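Local coordinates for protein STM4351 (Salmonella enterica, PDB 2Y7I) that binds arginine with high specificity in the periplasm, as a member of the family 3 bacterial solute-binding proteins, and probably hands it to a transport system, at residues A103-A108 and I176-A181; D109-K114 and Q131-P136; V115-G120 and G156-V161. All coordinates share one frame; numbering follows the deposited sequence. Where two conformers were deposited one is given.

Contact 1. Residues A103-A108 and I176-A181; sequences AYHTFA and IMDERA. With GOL (glycerol), chain H.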
loop_
_atom_site.group_PDB
_atom_site.type_symbol
_atom_site.label_atom_id
_atom_site.label_comp_id
_atom_site.label_asym_id
_atom_site.label_seq_id
_atom_site.Cartn_x
_atom_site.Cartn_y
_atom_site.Cartn_z
ATOM N N ALA A 103 -26.725 2.582 26.234
ATOM C CA ALA A 103 -27.984 3.327 26.127
ATOM C C ALA A 103 -28.808 3.008 24.873
ATOM O O ALA A 103 -30.046 3.131 24.889
ATOM C CB ALA A 103 -27.741 4.844 26.252
ATOM N N TYR A 104 -28.120 2.614 23.800
ATOM C CA TYR A 104 -28.736 2.298 22.503
ATOM C C TYR A 104 -27.981 1.111 21.901
ATOM O O TYR A 104 -26.759 0.978 22.089
ATOM C CB TYR A 104 -28.720 3.519 21.541
ATOM C CG TYR A 104 -29.492 4.715 22.092
ATOM C CD1 TYR A 104 -30.886 4.784 21.979
ATOM C CD2 TYR A 104 -28.828 5.743 22.771
ATOM C CE1 TYR A 104 -31.604 5.863 22.523
ATOM C CE2 TYR A 104 -29.526 6.815 23.304
ATOM C CZ TYR A 104 -30.914 6.867 23.176
ATOM O OH TYR A 104 -31.615 7.920 23.715
ATOM N N HIS A 105 -28.718 0.250 21.199
ATOM C CA HIS A 105 -28.122 -0.880 20.485
ATOM C C HIS A 105 -28.293 -0.733 18.975
ATOM O O HIS A 105 -27.417 -1.116 18.201
ATOM C CB HIS A 105 -28.769 -2.200 20.930
ATOM C CG HIS A 105 -28.375 -2.641 22.304
ATOM N ND1 HIS A 105 -27.500 -3.680 22.531
ATOM C CD2 HIS A 105 -28.749 -2.191 23.527
ATOM C CE1 HIS A 105 -27.343 -3.849 23.832
ATOM N NE2 HIS A 105 -28.091 -2.959 24.460
ATOM N N THR A 106 -29.437 -0.194 18.561
ATOM C CA THR A 106 -29.801 -0.177 17.143
ATOM C C THR A 106 -30.301 1.186 16.708
ATOM O O THR A 106 -30.698 2.028 17.540
ATOM C CB THR A 106 -30.935 -1.195 16.818
ATOM O OG1 THR A 106 -32.155 -0.754 17.418
ATOM C CG2 THR A 106 -30.617 -2.600 17.311
ATOM N N PHE A 107 -30.320 1.396 15.395
ATOM C CA PHE A 107 -30.947 2.591 14.825
ATOM C C PHE A 107 -32.413 2.742 15.233
ATOM O O PHE A 107 -32.865 3.859 15.516
ATOM C CB PHE A 107 -30.802 2.612 13.303
ATOM C CG PHE A 107 -29.416 3.004 12.833
ATOM C CD1 PHE A 107 -28.935 4.299 13.039
ATOM C CD2 PHE A 107 -28.601 2.082 12.183
ATOM C CE1 PHE A 107 -27.662 4.663 12.616
ATOM C CE2 PHE A 107 -27.319 2.434 11.755
ATOM C CZ PHE A 107 -26.849 3.735 11.972
ATOM N N ALA A 108 -33.146 1.627 15.283
ATOM C CA ALA A 108 -34.529 1.641 15.766
ATOM C C ALA A 108 -34.618 2.226 17.179
ATOM O O ALA A 108 -35.543 2.980 17.480
ATOM C CB ALA A 108 -35.147 0.241 15.721
ATOM N N ILE A 176 -19.239 2.479 21.010
ATOM C CA ILE A 176 -19.735 2.261 19.669
ATOM C C ILE A 176 -21.009 1.413 19.780
ATOM O O ILE A 176 -21.024 0.363 20.441
ATOM C CB ILE A 176 -18.685 1.555 18.765
ATOM C CG1 ILE A 176 -17.537 2.512 18.406
ATOM C CG2 ILE A 176 -19.350 1.025 17.471
ATOM C CD1 ILE A 176 -16.319 1.814 17.729
ATOM N N MET A 177 -22.065 1.884 19.128
ATOM C CA MET A 177 -23.354 1.216 19.125
ATOM C C MET A 177 -23.279 -0.081 18.331
ATOM O O MET A 177 -22.531 -0.176 17.353
ATOM C CB MET A 177 -24.420 2.163 18.574
ATOM C CG MET A 177 -25.849 1.742 18.864
ATOM S SD MET A 177 -27.075 2.898 18.194
ATOM C CE MET A 177 -26.985 2.446 16.456
ATOM N N ASP A 178 -24.039 -1.086 18.763
ATOM C CA ASP A 178 -23.956 -2.403 18.132
ATOM C C ASP A 178 -24.263 -2.390 16.626
ATOM O O ASP A 178 -23.502 -2.968 15.839
ATOM C CB ASP A 178 -24.803 -3.441 18.872
ATOM C CG ASP A 178 -24.140 -3.925 20.160
ATOM O OD1 ASP A 178 -22.911 -3.741 20.296
ATOM O OD2 ASP A 178 -24.840 -4.492 21.034
ATOM N N GLU A 179 -25.355 -1.742 16.224
ATOM C CA GLU A 179 -25.709 -1.732 14.807
ATOM C C GLU A 179 -24.855 -0.714 14.065
ATOM O O GLU A 179 -24.855 0.465 14.413
ATOM C CB GLU A 179 -27.201 -1.437 14.577
ATOM C CG GLU A 179 -27.587 -1.540 13.089
ATOM C CD GLU A 179 -29.043 -1.247 12.785
ATOM O OE1 GLU A 179 -29.825 -0.902 13.703
ATOM O OE2 GLU A 179 -29.408 -1.356 11.596
ATOM N N ARG A 180 -24.157 -1.186 13.034
ATOM C CA ARG A 180 -23.366 -0.329 12.173
ATOM C C ARG A 180 -24.084 -0.090 10.849
ATOM O O ARG A 180 -25.048 -0.788 10.522
ATOM C CB ARG A 180 -21.999 -0.966 11.926
ATOM C CG ARG A 180 -21.274 -1.264 13.226
ATOM C CD ARG A 180 -19.837 -1.668 13.013
ATOM N NE ARG A 180 -19.184 -1.864 14.303
ATOM C CZ ARG A 180 -17.868 -1.836 14.494
ATOM N NH1 ARG A 180 -17.040 -1.616 13.471
ATOM N NH2 ARG A 180 -17.381 -2.035 15.711
ATOM N N ALA A 181 -23.607 0.894 10.097
ATOM C CA ALA A 181 -24.161 1.215 8.778
ATOM C C ALA A 181 -23.118 0.898 7.723
ATOM O O ALA A 181 -21.985 1.380 7.796
ATOM C CB ALA A 181 -24.559 2.679 8.702
HETATM C C1 GOL H . -24.343 0.284 23.913
HETATM O O1 GOL H . -23.343 1.189 23.652
HETATM C C2 GOL H . -23.713 -1.081 23.771
HETATM O O2 GOL H . -24.371 -1.989 24.679
HETATM C C3 GOL H . -23.906 -1.532 22.340
HETATM O O3 GOL H . -24.813 -0.700 21.601
HETATM O O HOH W 1 -32.527 -0.688 13.535
#

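Contact 2. Residues D109-K114 and Q131-P136; sequences DLKGKK and QQAITP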
loop_
_atom_site.group_PDB
_atom_site.type_symbol
_atom_site.label_atom_id
_atom_site.label_comp_id
_atom_site.label_asym_id
_atom_site.label_seq_id
_atom_site.Cartn_x
_atom_site.Cartn_y
_atom_site.Cartn_z
ATOM N N ASP A 109 -33.650 1.889 18.032
ATOM C CA ASP A 109 -33.614 2.407 19.407
ATOM C C ASP A 109 -33.467 3.934 19.439
ATOM O O ASP A 109 -33.851 4.576 20.413
ATOM C CB ASP A 109 -32.461 1.786 20.209
ATOM C CG ASP A 109 -32.627 0.299 20.446
ATOM O OD1 ASP A 109 -33.768 -0.212 20.441
ATOM O OD2 ASP A 109 -31.581 -0.361 20.646
ATOM N N LEU A 110 -32.903 4.501 18.377
ATOM C CA LEU A 110 -32.703 5.948 18.286
ATOM C C LEU A 110 -33.902 6.714 17.721
ATOM O O LEU A 110 -33.808 7.916 17.464
ATOM C CB LEU A 110 -31.423 6.253 17.494
ATOM C CG LEU A 110 -30.137 5.996 18.294
ATOM C CD1 LEU A 110 -28.945 5.846 17.345
ATOM C CD2 LEU A 110 -29.908 7.141 19.263
ATOM N N LYS A 111 -35.031 6.024 17.542
ATOM C CA LYS A 111 -36.245 6.660 17.007
ATOM C C LYS A 111 -36.591 7.938 17.799
ATOM O O LYS A 111 -36.710 7.901 19.023
ATOM C CB LYS A 111 -37.423 5.671 17.019
ATOM C CG LYS A 111 -38.635 6.130 16.205
ATOM C CD LYS A 111 -39.862 5.256 16.455
ATOM C CE LYS A 111 -41.113 5.882 15.842
ATOM N NZ LYS A 111 -42.364 5.164 16.249
ATOM N N GLY A 112 -36.728 9.058 17.094
ATOM C CA GLY A 112 -37.120 10.329 17.723
ATOM C C GLY A 112 -35.990 11.053 18.437
ATOM O O GLY A 112 -36.216 12.050 19.115
ATOM N N LYS A 113 -34.764 10.563 18.283
ATOM C CA LYS A 113 -33.637 11.111 19.025
ATOM C C LYS A 113 -32.731 11.907 18.099
ATOM O O LYS A 113 -32.855 11.827 16.866
ATOM C CB LYS A 113 -32.854 9.996 19.749
ATOM C CG LYS A 113 -33.706 9.090 20.680
ATOM C CD LYS A 113 -34.263 9.841 21.887
ATOM C CE LYS A 113 -35.075 8.904 22.778
ATOM N NZ LYS A 113 -35.722 9.636 23.885
ATOM N N LYS A 114 -31.836 12.683 18.701
ATOM C CA LYS A 114 -30.921 13.551 17.965
ATOM C C LYS A 114 -29.563 12.896 17.815
ATOM O O LYS A 114 -28.947 12.485 18.805
ATOM C CB LYS A 114 -30.771 14.908 18.668
ATOM C CG LYS A 114 -32.023 15.785 18.615
ATOM C CD LYS A 114 -31.830 17.095 19.381
ATOM C CE LYS A 114 -32.949 18.065 19.063
ATOM N NZ LYS A 114 -32.717 19.437 19.641
ATOM N N GLN A 131 -32.502 6.551 7.547
ATOM C CA GLN A 131 -32.899 6.518 8.947
ATOM C C GLN A 131 -33.728 7.743 9.306
ATOM O O GLN A 131 -33.374 8.514 10.202
ATOM C CB GLN A 131 -31.677 6.397 9.868
ATOM C CG GLN A 131 -30.816 5.158 9.645
ATOM C CD GLN A 131 -31.507 3.855 10.007
ATOM O OE1 GLN A 131 -32.536 3.836 10.699
ATOM N NE2 GLN A 131 -30.926 2.751 9.561
ATOM N N GLN A 132 -34.864 7.884 8.634
ATOM C CA GLN A 132 -35.651 9.109 8.707
ATOM C C GLN A 132 -36.385 9.353 10.023
ATOM O O GLN A 132 -36.851 10.465 10.266
ATOM C CB GLN A 132 -36.609 9.191 7.520
ATOM C CG GLN A 132 -35.863 9.158 6.192
ATOM C CD GLN A 132 -36.749 9.432 4.999
ATOM O OE1 GLN A 132 -37.971 9.450 5.111
ATOM N NE2 GLN A 132 -36.128 9.664 3.845
ATOM N N ALA A 133 -36.484 8.326 10.869
ATOM C CA ALA A 133 -37.107 8.478 12.183
ATOM C C ALA A 133 -36.130 9.085 13.200
ATOM O O ALA A 133 -36.518 9.413 14.326
ATOM C CB ALA A 133 -37.657 7.137 12.681
ATOM N N ILE A 134 -34.864 9.207 12.796
ATOM C CA ILE A 134 -33.835 9.842 13.615
ATOM C C ILE A 134 -33.632 11.272 13.137
ATOM O O ILE A 134 -33.611 11.529 11.932
ATOM C CB ILE A 134 -32.484 9.075 13.548
ATOM C CG1 ILE A 134 -32.678 7.594 13.922
ATOM C CG2 ILE A 134 -31.457 9.742 14.463
ATOM C CD1 ILE A 134 -31.448 6.727 13.694
ATOM N N THR A 135 -33.500 12.195 14.081
ATOM C CA THR A 135 -33.237 13.590 13.759
ATOM C C THR A 135 -31.745 13.808 13.584
ATOM O O THR A 135 -30.974 13.669 14.545
ATOM C CB THR A 135 -33.775 14.552 14.834
ATOM O OG1 THR A 135 -35.195 14.419 14.930
ATOM C CG2 THR A 135 -33.428 16.013 14.475
ATOM N N PRO A 136 -31.324 14.146 12.354
ATOM C CA PRO A 136 -29.915 14.429 12.140
ATOM C C PRO A 136 -29.614 15.883 12.505
ATOM O O PRO A 136 -30.411 16.786 12.202
ATOM C CB PRO A 136 -29.728 14.175 10.639
ATOM C CG PRO A 136 -31.105 14.409 10.024
ATOM C CD PRO A 136 -32.131 14.351 11.134
#

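Contact 3. Residues V115-G120 and G156-V161; sequences VGLENG and GVFGDV. With ARG (arginine), chain C.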
loop_
_atom_site.group_PDB
_atom_site.type_symbol
_atom_site.label_atom_id
_atom_site.label_comp_id
_atom_site.label_asym_id
_atom_site.label_seq_id
_atom_site.Cartn_x
_atom_site.Cartn_y
_atom_site.Cartn_z
ATOM N N VAL A 115 -29.104 12.795 16.572
ATOM C CA VAL A 115 -27.777 12.270 16.283
ATOM C C VAL A 115 -26.966 13.297 15.480
ATOM O O VAL A 115 -27.392 13.757 14.420
ATOM C CB VAL A 115 -27.844 10.899 15.567
ATOM C CG1 VAL A 115 -26.451 10.433 15.157
ATOM C CG2 VAL A 115 -28.475 9.863 16.469
ATOM N N GLY A 116 -25.801 13.661 16.017
ATOM C CA GLY A 116 -24.936 14.647 15.384
ATOM C C GLY A 116 -24.049 14.021 14.323
ATOM O O GLY A 116 -23.636 12.863 14.438
ATOM N N LEU A 117 -23.754 14.795 13.287
ATOM C CA LEU A 117 -22.906 14.355 12.180
ATOM C C LEU A 117 -22.399 15.587 11.448
ATOM O O LEU A 117 -22.834 16.704 11.729
ATOM C CB LEU A 117 -23.665 13.413 11.234
ATOM C CG LEU A 117 -25.129 13.774 10.924
ATOM C CD1 LEU A 117 -25.248 14.905 9.900
ATOM C CD2 LEU A 117 -25.907 12.565 10.455
ATOM N N GLU A 118 -21.475 15.398 10.512
ATOM C CA GLU A 118 -20.869 16.533 9.812
ATOM C C GLU A 118 -21.583 16.841 8.500
ATOM O O GLU A 118 -21.940 15.923 7.763
ATOM C CB GLU A 118 -19.403 16.223 9.523
ATOM C CG GLU A 118 -18.461 17.410 9.428
ATOM C CD GLU A 118 -17.005 16.967 9.536
ATOM O OE1 GLU A 118 -16.670 15.986 8.870
ATOM O OE2 GLU A 118 -16.224 17.551 10.325
ATOM N N ASN A 119 -21.776 18.132 8.220
ATOM C CA ASN A 119 -22.331 18.602 6.947
ATOM C C ASN A 119 -21.487 18.105 5.788
ATOM O O ASN A 119 -20.265 18.112 5.879
ATOM C CB ASN A 119 -22.351 20.133 6.904
ATOM C CG ASN A 119 -23.587 20.718 7.534
ATOM O OD1 ASN A 119 -24.701 20.270 7.261
ATOM N ND2 ASN A 119 -23.403 21.737 8.377
ATOM N N GLY A 120 -22.131 17.691 4.702
ATOM C CA GLY A 120 -21.419 17.316 3.469
ATOM C C GLY A 120 -20.908 15.884 3.385
ATOM O O GLY A 120 -20.325 15.482 2.358
ATOM N N GLY A 156 -26.478 10.713 20.144
ATOM C CA GLY A 156 -25.383 10.033 19.469
ATOM C C GLY A 156 -24.622 10.941 18.526
ATOM O O GLY A 156 -25.037 12.063 18.247
ATOM N N VAL A 157 -23.483 10.443 18.064
ATOM C CA VAL A 157 -22.690 11.091 17.019
ATOM C C VAL A 157 -22.336 9.974 16.046
ATOM O O VAL A 157 -21.938 8.897 16.468
ATOM C CB VAL A 157 -21.431 11.809 17.579
ATOM C CG1 VAL A 157 -20.488 12.244 16.423
ATOM C CG2 VAL A 157 -21.829 13.061 18.405
ATOM N N PHE A 158 -22.530 10.233 14.753
ATOM C CA PHE A 158 -22.447 9.215 13.696
ATOM C C PHE A 158 -21.297 9.588 12.761
ATOM O O PHE A 158 -21.276 10.697 12.224
ATOM C CB PHE A 158 -23.799 9.199 12.964
ATOM C CG PHE A 158 -23.921 8.194 11.851
ATOM C CD1 PHE A 158 -23.645 6.842 12.053
ATOM C CD2 PHE A 158 -24.405 8.603 10.610
ATOM C CE1 PHE A 158 -23.800 5.908 11.010
ATOM C CE2 PHE A 158 -24.576 7.684 9.558
ATOM C CZ PHE A 158 -24.268 6.336 9.760
ATOM N N GLY A 159 -20.328 8.678 12.612
ATOM C CA GLY A 159 -19.134 8.925 11.794
ATOM C C GLY A 159 -18.319 7.681 11.477
ATOM O O GLY A 159 -18.783 6.552 11.710
ATOM N N ASP A 160 -17.103 7.874 10.949
ATOM C CA ASP A 160 -16.239 6.735 10.594
ATOM C C ASP A 160 -15.747 6.023 11.845
ATOM O O ASP A 160 -15.440 6.661 12.851
ATOM C CB ASP A 160 -15.053 7.159 9.698
ATOM C CG ASP A 160 -15.483 7.452 8.260
ATOM O OD1 ASP A 160 -15.674 6.504 7.479
ATOM O OD2 ASP A 160 -15.642 8.628 7.901
ATOM N N VAL A 161 -15.680 4.695 11.774
ATOM C CA VAL A 161 -15.291 3.890 12.931
ATOM C C VAL A 161 -13.938 4.288 13.521
ATOM O O VAL A 161 -13.803 4.336 14.741
ATOM C CB VAL A 161 -15.431 2.340 12.689
ATOM C CG1 VAL A 161 -14.516 1.846 11.564
ATOM C CG2 VAL A 161 -15.216 1.569 13.983
HETATM N N ARG C . -15.604 9.632 5.334
HETATM C CA ARG C . -16.760 10.571 5.480
HETATM C C ARG C . -17.103 11.181 4.127
HETATM O O ARG C . -18.007 12.007 4.033
HETATM C CB ARG C . -16.447 11.684 6.502
HETATM C CG ARG C . -15.155 12.466 6.204
HETATM C CD ARG C . -14.955 13.650 7.148
HETATM N NE ARG C . -13.579 14.145 7.046
HETATM C CZ ARG C . -13.088 15.187 7.715
HETATM N NH1 ARG C . -13.848 15.889 8.557
HETATM N NH2 ARG C . -11.829 15.528 7.537
HETATM O OXT ARG C . -16.462 10.874 3.103
#

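Contact 1. Residues A103-A108 and I176-A181
Glu179 meets the loop of residues 103-108 twice, once through its backbone and once through its carboxylate, a worked example of how two irregular segments can be joined without a shared strand. The amide N of Glu179 donates to O of His105 at 2.9 Å, almost in line with the carbonyl. Its side chain runs out extended, with CG anti to the backbone N (chi1 -175°), and this carries OE1 to N of Phe107, again at 2.9 Å; the N-H comes to OE1 from above the carboxylate plane. A water bridges the same OE1 to N of Ala108, giving that oxygen two donors. A third direct bond, longer and more bent, runs from ND1 of His105 to OD2 of Asp178 at 3.2 Å, the imidazole and carboxylate lying side by side with their planes 65° apart. A glycerol molecule, likely an additive of crystal growth, adds a bridge: its O3 donates to O of Tyr104 and accepts from N of Asp178.

The apolar contacts centre on Met177. A bend at its last torsion (chi3 76°) sets CE over the centre of one face of the Phe107 ring, 4.3 Å above the plane, while SD touches CB of Tyr104 at 3.8 Å. The carboxylate of Glu179 lies at the edge of the same ring, and CB of Ala181 packs 4.1 Å from CE2 of Phe107.

Phe107 also rests on Val97 of strand 95-100 and Leu127 of helix 122-130, and backbone bonds from Met177 to Val97 and Ala181 to Ala95 tie the second segment to that same strand.

Contact 2. Residues D109-K114 and Q131-P136
Ile134 lies against Leu110 by its longer branch, while its other branch turns to the backbone. CG1 sits anti to the carbonyl carbon (chi1 -55°) and the chain continues extended to CD1, which meets CB of Leu110 at 3.8 Å; CG2 instead approaches O of Lys113 at 3.5 Å. At the exposed end of the contact, CB of Ala133 touches CG of Lys111 at 3.8 Å, low on an extended lysine chain.

Two turns bring these side chains together, a type II turn from Leu110 to Lys113 and a type I turn from Gln131 to Ile134. They are joined where N of Gly112, inside the first, donates to O of Ala133, inside the second, at 2.8 Å and 164°. The next bond, from N of Thr135 to O of Lys113 at 2.9 Å, begins the parallel pairing of Lys114 with Thr135, in which the two side chains lie on the same face of the sheet and CA of Lys114 makes a C-H...O contact with O of Thr135.

The contact thus stands at the entry to strands 114-118 and 135-139, with helix 122-130 making the crossover between them; Leu110 and Ile134 both continue onto Val115 of strand 114-118.

Contact 3. Residues V115-G120 and G156-V161
Neighbouring parallel strands 114-118 and 156-160, in the five-stranded mixed sheet of one lobe of this periplasmic binding protein, form this buried contact, and their C-terminal ends lead to the arginine site. Gly116 uses both of its polar backbone atoms: its N donates to O of Gly156 at 2.8 Å, and its O accepts from N of Phe158 at 2.9 Å, the second bond lying nearly straight with the carbonyl. C-H...O contacts from CA of Val115 to O of Gly156 and from CA of Val157 to O of Gly116 accompany them.

On the face bearing Val115, the CG1 branch of that residue crosses to CB of Phe158 at 3.7 Å. With CG anti to the backbone N (chi1 -179°) the Phe158 ring is carried on past CB, and CD2 of Leu117 meets its edge, near the ring plane, 4.2 Å from CD2 of Phe158. Val157 faces the other way, onto helix 142-150.

The CA spacing widens from 4.5 Å between Gly116 and Val157 to 5.4 Å between Leu117 and Phe158, and beyond these residues two acids reach the ligand. OE1 of Glu118 accepts from NH1 of the bound arginine at 2.8 Å, and OD2 of Asp160 accepts from its amino N at 2.8 Å. OE2 of Glu118 is hydrogen-bonded to OG1 of Thr15, and OD2 of Asp160 to Tyr16 OH and His123 NE2; Glu20, Arg79 and Thr122, among others, also bond the ligand. Glu118 probably contributes to the preference for arginine, since it meets the guanidinium, whereas Asp160 holds the amino group common to amino acids.

From the N terminus, the chain leaves strand 95-100 into the loop 103-108, runs through the turn 109-114 into strand 114-118, crosses by helix 122-130 to residues 131-136, and returns through helix 142-150 to strand 156-160 before reaching 176-181. Contact 1 closes the longest loop, and contacts 2 and 3 are both nested within it. Those two cross each other, their segments alternating along the chain: 109-114, 115-120, 131-136, 156-161. In the sheet, strand 114-118 lies between 135-139 and 156-160. Phe107 touches both Ile134 and Phe158, joining the three contacts in one apolar region, which runs from the loops of contacts 1 and 2 to the strands of contact 3, whose C-terminal ends lead to the arginine.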